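Local atomic coordinates of thymine dioxygenase (Neurospora crassa, PDB entry 5C3Q), a protein that probably oxidises the methyl group of thymine, as an iron- and 2-oxoglutarate-dependent dioxygenase with the double-stranded beta-helix fold. Residues Ser182-Tyr196 against Pro287-Ser301. Residues are numbered along the deposited sequence; the frame is centred on the assembly and turned at random.
With TDR (thymine), chain G; AKG (2-oxoglutaric acid), chain F; EDO (1,2-ethanediol), chain I.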
# COMPACT_ATOMS: atom_id res chain seq x y z
N SER A 182 -9.37 6.69 17.91
CA SER A 182 -9.03 8.11 18.07
C SER A 182 -7.72 8.49 17.37
O SER A 182 -7.45 9.67 17.18
CB SER A 182 -8.96 8.47 19.55
OG SER A 182 -7.80 7.94 20.15
N PHE A 183 -6.92 7.49 17.02
CA PHE A 183 -5.67 7.70 16.29
C PHE A 183 -5.84 7.65 14.77
O PHE A 183 -4.95 8.07 14.04
CB PHE A 183 -4.63 6.65 16.69
CG PHE A 183 -4.04 6.85 18.06
CD1 PHE A 183 -2.95 7.68 18.25
CD2 PHE A 183 -4.55 6.16 19.16
CE1 PHE A 183 -2.39 7.85 19.51
CE2 PHE A 183 -4.00 6.32 20.42
CZ PHE A 183 -2.92 7.17 20.60
N VAL A 184 -6.96 7.10 14.29
CA VAL A 184 -7.16 6.89 12.85
C VAL A 184 -8.48 7.43 12.27
O VAL A 184 -8.72 7.30 11.07
CB VAL A 184 -7.06 5.38 12.48
CG1 VAL A 184 -5.74 4.80 12.95
CG2 VAL A 184 -8.23 4.58 13.03
N ASP A 185 -9.32 8.05 13.09
CA ASP A 185 -10.68 8.41 12.66
C ASP A 185 -10.78 9.57 11.64
O ASP A 185 -11.81 9.74 11.00
CB ASP A 185 -11.61 8.70 13.86
CG ASP A 185 -11.05 9.76 14.81
OD1 ASP A 185 -10.01 10.39 14.51
OD2 ASP A 185 -11.68 9.96 15.87
N VAL A 186 -9.71 10.36 11.50
CA VAL A 186 -9.72 11.49 10.56
C VAL A 186 -9.65 11.01 9.10
O VAL A 186 -10.20 11.65 8.20
CB VAL A 186 -8.57 12.48 10.87
CG1 VAL A 186 -8.44 13.55 9.79
CG2 VAL A 186 -8.79 13.13 12.22
N GLY A 187 -8.99 9.89 8.86
CA GLY A 187 -8.87 9.34 7.52
C GLY A 187 -7.85 10.08 6.67
O GLY A 187 -8.10 10.37 5.50
N ASP A 188 -6.69 10.37 7.27
CA ASP A 188 -5.59 11.03 6.57
C ASP A 188 -4.84 10.01 5.71
O ASP A 188 -3.64 9.81 5.86
CB ASP A 188 -4.63 11.69 7.58
CG ASP A 188 -5.21 12.94 8.21
OD1 ASP A 188 -5.89 13.71 7.51
OD2 ASP A 188 -4.98 13.15 9.42
N ASN A 189 -5.58 9.40 4.79
CA ASN A 189 -5.09 8.30 3.99
C ASN A 189 -4.85 8.74 2.54
O ASN A 189 -5.31 9.81 2.13
CB ASN A 189 -6.11 7.17 4.04
CG ASN A 189 -6.43 6.75 5.47
OD1 ASN A 189 -5.55 6.74 6.34
ND2 ASN A 189 -7.69 6.42 5.73
N ILE A 190 -4.12 7.92 1.79
CA ILE A 190 -3.85 8.22 0.38
C ILE A 190 -4.27 7.04 -0.48
O ILE A 190 -3.83 5.91 -0.28
CB ILE A 190 -2.36 8.56 0.14
CG1 ILE A 190 -1.98 9.86 0.85
CG2 ILE A 190 -2.05 8.66 -1.35
CD1 ILE A 190 -2.59 11.12 0.27
N LEU A 191 -5.16 7.32 -1.43
CA LEU A 191 -5.62 6.33 -2.40
C LEU A 191 -4.73 6.44 -3.63
O LEU A 191 -4.82 7.42 -4.38
CB LEU A 191 -7.09 6.58 -2.73
CG LEU A 191 -7.76 5.83 -3.88
CD1 LEU A 191 -7.70 4.33 -3.67
CD2 LEU A 191 -9.21 6.29 -4.00
N ARG A 192 -3.85 5.46 -3.82
CA ARG A 192 -2.94 5.44 -4.96
C ARG A 192 -3.42 4.46 -6.03
O ARG A 192 -3.36 3.24 -5.85
CB ARG A 192 -1.52 5.06 -4.51
CG ARG A 192 -0.50 5.03 -5.63
CD ARG A 192 0.85 4.51 -5.17
NE ARG A 192 1.80 5.59 -4.91
CZ ARG A 192 3.07 5.41 -4.58
NH1 ARG A 192 3.59 4.19 -4.46
NH2 ARG A 192 3.85 6.47 -4.37
N LEU A 193 -3.89 5.02 -7.15
CA LEU A 193 -4.21 4.25 -8.34
C LEU A 193 -2.91 4.00 -9.10
O LEU A 193 -2.13 4.93 -9.31
CB LEU A 193 -5.18 5.02 -9.23
CG LEU A 193 -6.46 5.53 -8.56
CD1 LEU A 193 -7.33 6.24 -9.58
CD2 LEU A 193 -7.23 4.40 -7.89
N LEU A 194 -2.68 2.75 -9.49
CA LEU A 194 -1.46 2.36 -10.20
C LEU A 194 -1.77 1.69 -11.53
O LEU A 194 -2.65 0.83 -11.62
CB LEU A 194 -0.62 1.42 -9.35
CG LEU A 194 0.13 2.07 -8.18
CD1 LEU A 194 0.39 1.07 -7.06
CD2 LEU A 194 1.43 2.68 -8.67
N HIS A 195 -1.03 2.08 -12.55
CA HIS A 195 -1.08 1.44 -13.85
C HIS A 195 0.35 1.14 -14.30
O HIS A 195 1.18 2.05 -14.40
CB HIS A 195 -1.81 2.33 -14.86
CG HIS A 195 -1.66 1.88 -16.28
ND1 HIS A 195 -1.20 2.71 -17.27
CD2 HIS A 195 -1.91 0.69 -16.86
CE1 HIS A 195 -1.17 2.05 -18.42
NE2 HIS A 195 -1.60 0.82 -18.19
N TYR A 196 0.63 -0.13 -14.54
CA TYR A 196 1.92 -0.56 -15.05
C TYR A 196 1.70 -0.92 -16.52
O TYR A 196 1.12 -1.96 -16.82
CB TYR A 196 2.43 -1.77 -14.27
CG TYR A 196 2.57 -1.55 -12.78
CD1 TYR A 196 1.51 -1.78 -11.91
CD2 TYR A 196 3.78 -1.12 -12.24
CE1 TYR A 196 1.65 -1.57 -10.54
CE2 TYR A 196 3.92 -0.92 -10.88
CZ TYR A 196 2.86 -1.14 -10.03
OH TYR A 196 3.01 -0.94 -8.68
N PRO A 287 -0.95 -4.95 -19.58
CA PRO A 287 -1.02 -3.93 -18.54
C PRO A 287 -1.40 -4.53 -17.18
O PRO A 287 -2.24 -5.43 -17.12
CB PRO A 287 -2.13 -3.00 -19.03
CG PRO A 287 -2.22 -3.24 -20.50
CD PRO A 287 -1.91 -4.69 -20.67
N ARG A 288 -0.77 -4.05 -16.11
CA ARG A 288 -1.13 -4.44 -14.75
C ARG A 288 -1.73 -3.24 -14.01
O ARG A 288 -1.19 -2.13 -14.04
CB ARG A 288 0.09 -4.98 -13.99
CG ARG A 288 -0.15 -5.25 -12.51
CD ARG A 288 0.99 -6.05 -11.89
NE ARG A 288 0.67 -6.50 -10.53
CZ ARG A 288 0.79 -5.76 -9.43
NH1 ARG A 288 1.22 -4.50 -9.48
NH2 ARG A 288 0.47 -6.28 -8.25
N TYR A 289 -2.87 -3.48 -13.36
CA TYR A 289 -3.51 -2.47 -12.53
C TYR A 289 -3.51 -2.92 -11.09
O TYR A 289 -3.81 -4.08 -10.78
CB TYR A 289 -4.96 -2.25 -12.97
CG TYR A 289 -5.07 -1.64 -14.34
CD1 TYR A 289 -5.00 -0.27 -14.52
CD2 TYR A 289 -5.22 -2.45 -15.46
CE1 TYR A 289 -5.09 0.29 -15.78
CE2 TYR A 289 -5.31 -1.90 -16.73
CZ TYR A 289 -5.25 -0.53 -16.88
OH TYR A 289 -5.33 0.02 -18.13
N SER A 290 -3.16 -2.00 -10.21
CA SER A 290 -3.36 -2.20 -8.79
C SER A 290 -3.79 -0.90 -8.14
O SER A 290 -3.69 0.18 -8.75
CB SER A 290 -2.08 -2.74 -8.12
OG SER A 290 -1.03 -1.79 -8.18
N ILE A 291 -4.31 -1.01 -6.93
CA ILE A 291 -4.70 0.13 -6.13
C ILE A 291 -4.11 -0.06 -4.74
O ILE A 291 -4.42 -1.05 -4.05
CB ILE A 291 -6.23 0.27 -6.06
CG1 ILE A 291 -6.83 0.36 -7.47
CG2 ILE A 291 -6.60 1.49 -5.23
CD1 ILE A 291 -8.34 0.41 -7.51
N ALA A 292 -3.25 0.87 -4.34
CA ALA A 292 -2.70 0.88 -2.99
C ALA A 292 -3.38 1.97 -2.19
O ALA A 292 -3.27 3.16 -2.51
CB ALA A 292 -1.20 1.12 -3.03
N TYR A 293 -4.11 1.57 -1.15
CA TYR A 293 -4.69 2.52 -0.22
C TYR A 293 -3.81 2.60 1.02
O TYR A 293 -3.84 1.72 1.89
CB TYR A 293 -6.13 2.11 0.12
CG TYR A 293 -6.89 3.14 0.92
CD1 TYR A 293 -7.56 4.18 0.30
CD2 TYR A 293 -6.93 3.06 2.31
CE1 TYR A 293 -8.26 5.12 1.04
CE2 TYR A 293 -7.63 3.99 3.06
CZ TYR A 293 -8.30 5.02 2.42
OH TYR A 293 -9.00 5.95 3.15
N PHE A 294 -3.01 3.66 1.09
CA PHE A 294 -2.10 3.87 2.21
C PHE A 294 -2.87 4.43 3.39
O PHE A 294 -3.42 5.54 3.31
CB PHE A 294 -0.98 4.85 1.83
CG PHE A 294 -0.14 4.40 0.67
CD1 PHE A 294 0.57 3.21 0.76
CD2 PHE A 294 -0.04 5.15 -0.48
CE1 PHE A 294 1.37 2.79 -0.30
CE2 PHE A 294 0.75 4.74 -1.53
CZ PHE A 294 1.45 3.55 -1.45
N CYS A 295 -2.93 3.66 4.47
CA CYS A 295 -3.56 4.12 5.70
C CYS A 295 -2.52 4.71 6.63
O CYS A 295 -1.41 4.17 6.78
CB CYS A 295 -4.29 2.98 6.39
SG CYS A 295 -5.47 2.11 5.34
N ASN A 296 -2.89 5.82 7.27
CA ASN A 296 -2.01 6.52 8.20
C ASN A 296 -2.75 6.85 9.49
O ASN A 296 -3.96 7.03 9.48
CB ASN A 296 -1.53 7.83 7.57
CG ASN A 296 -0.68 7.61 6.32
OD1 ASN A 296 0.32 6.90 6.36
ND2 ASN A 296 -1.07 8.22 5.21
N PRO A 297 -2.00 6.97 10.60
CA PRO A 297 -2.61 7.61 11.76
C PRO A 297 -2.98 9.05 11.40
O PRO A 297 -2.46 9.58 10.42
CB PRO A 297 -1.49 7.60 12.81
CG PRO A 297 -0.47 6.64 12.31
CD PRO A 297 -0.59 6.62 10.82
N ASN A 298 -3.87 9.65 12.18
CA ASN A 298 -4.19 11.06 12.01
C ASN A 298 -2.88 11.84 12.01
O ASN A 298 -2.00 11.55 12.81
CB ASN A 298 -5.09 11.56 13.14
CG ASN A 298 -6.38 10.75 13.27
OD1 ASN A 298 -6.82 10.12 12.32
ND2 ASN A 298 -6.97 10.78 14.46
N HIS A 299 -2.74 12.82 11.11
CA HIS A 299 -1.49 13.58 11.01
C HIS A 299 -1.12 14.24 12.34
O HIS A 299 0.05 14.41 12.65
CB HIS A 299 -1.55 14.63 9.90
CG HIS A 299 -1.60 14.06 8.51
ND1 HIS A 299 -0.87 12.95 8.13
CD2 HIS A 299 -2.27 14.45 7.41
CE1 HIS A 299 -1.10 12.69 6.86
NE2 HIS A 299 -1.95 13.58 6.40
N LYS A 300 -2.14 14.61 13.13
CA LYS A 300 -1.93 15.20 14.45
C LYS A 300 -1.44 14.21 15.52
O LYS A 300 -1.01 14.63 16.59
CB LYS A 300 -3.22 15.88 14.94
CG LYS A 300 -4.34 14.91 15.31
CD LYS A 300 -5.67 15.61 15.51
CE LYS A 300 -6.77 14.61 15.82
NZ LYS A 300 -8.09 15.27 16.03
N SER A 301 -1.52 12.91 15.24
CA SER A 301 -1.22 11.87 16.23
C SER A 301 0.23 11.84 16.69
O SER A 301 1.15 11.98 15.88
CB SER A 301 -1.57 10.48 15.69
OG SER A 301 -2.97 10.33 15.56
N1 TDR G . 3.34 7.08 -0.64
C2 TDR G . 2.62 7.15 0.61
O2 TDR G . 1.90 8.10 0.84
N3 TDR G . 2.76 6.08 1.57
C4 TDR G . 3.60 4.96 1.30
O4 TDR G . 3.69 4.08 2.14
C5 TDR G . 4.34 4.88 0.03
CM5 TDR G . 5.23 3.74 -0.31
C6 TDR G . 4.19 5.97 -0.94
C1 AKG F . 3.12 0.64 -3.54
O1 AKG F . 3.63 1.03 -2.46
O2 AKG F . 2.58 1.44 -4.34
C2 AKG F . 3.17 -0.79 -3.89
O5 AKG F . 3.83 -1.56 -3.21
C3 AKG F . 2.39 -1.29 -5.10
C4 AKG F . 2.44 -2.81 -5.18
C5 AKG F . 1.60 -3.34 -6.32
O3 AKG F . 1.17 -4.51 -6.23
O4 AKG F . 1.38 -2.61 -7.31
C1 EDO I . 4.16 10.33 -6.01
O1 EDO I . 3.71 9.02 -5.66
C2 EDO I . 5.49 10.26 -6.75
O2 EDO I . 6.58 10.28 -5.83
O HOH W 1 -6.05 8.90 9.74
O HOH W 2 -4.40 13.72 4.99
O HOH W 3 -4.98 14.83 11.98
O HOH W 4 -3.00 0.13 -20.43
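Strands 190-196 and 288-295 pair antiparallel, from I190 with F294 to Y196 with R288, through eight backbone hydrogen bonds. The side chains of the hydrogen-bonded pairs lie on the sheet face that carries the active site; R192, L194, Y196, R288, S290 and F294 line its pocket. Three groups from both strands grip one carboxylate of 2-oxoglutarate. R288, its chain extended from CG to NE, reaches O3 with NH2 (2.8 Å) and O4 with NH1. S290 OG and Y196 OH also donate to O4, at 2.7 Å each. R288 and S290 form the family's Arg-X-Ser motif. R192 takes the other end: NH1 bonds AKG O2 at 2.9 Å, while NE forms a salt bridge with E124. One face of the F294 ring covers thymine, with TDR C4 over the ring centre, 3.4 Å above its plane; its edge meets R192 NE.

On the other face, L191 CD1 presses on I291 CG2. The H195 and Y289 rings are nearly parallel but slid apart, with planes at 22°.

Beyond the strand start at I190, N189 links the segments: ND2 bonds Y293 OH and OD1 accepts from N296 N. D188 OD2 accepts from H299 N at 2.8 Å, and its carboxylate stacks on the H299 ring; OD1 pairs with R127. N298 N donates almost straight (172°) to F183 O; its side-chain ND2 donates to D185 OD1 and its OD1 accepts from V186 N.

In the main sheet of the double-stranded beta-helix, strand 121-125 flanks 190-200 and strand 222-227 flanks 284-295. Helices 57-71 and 147-173 cover the face away from the ligands.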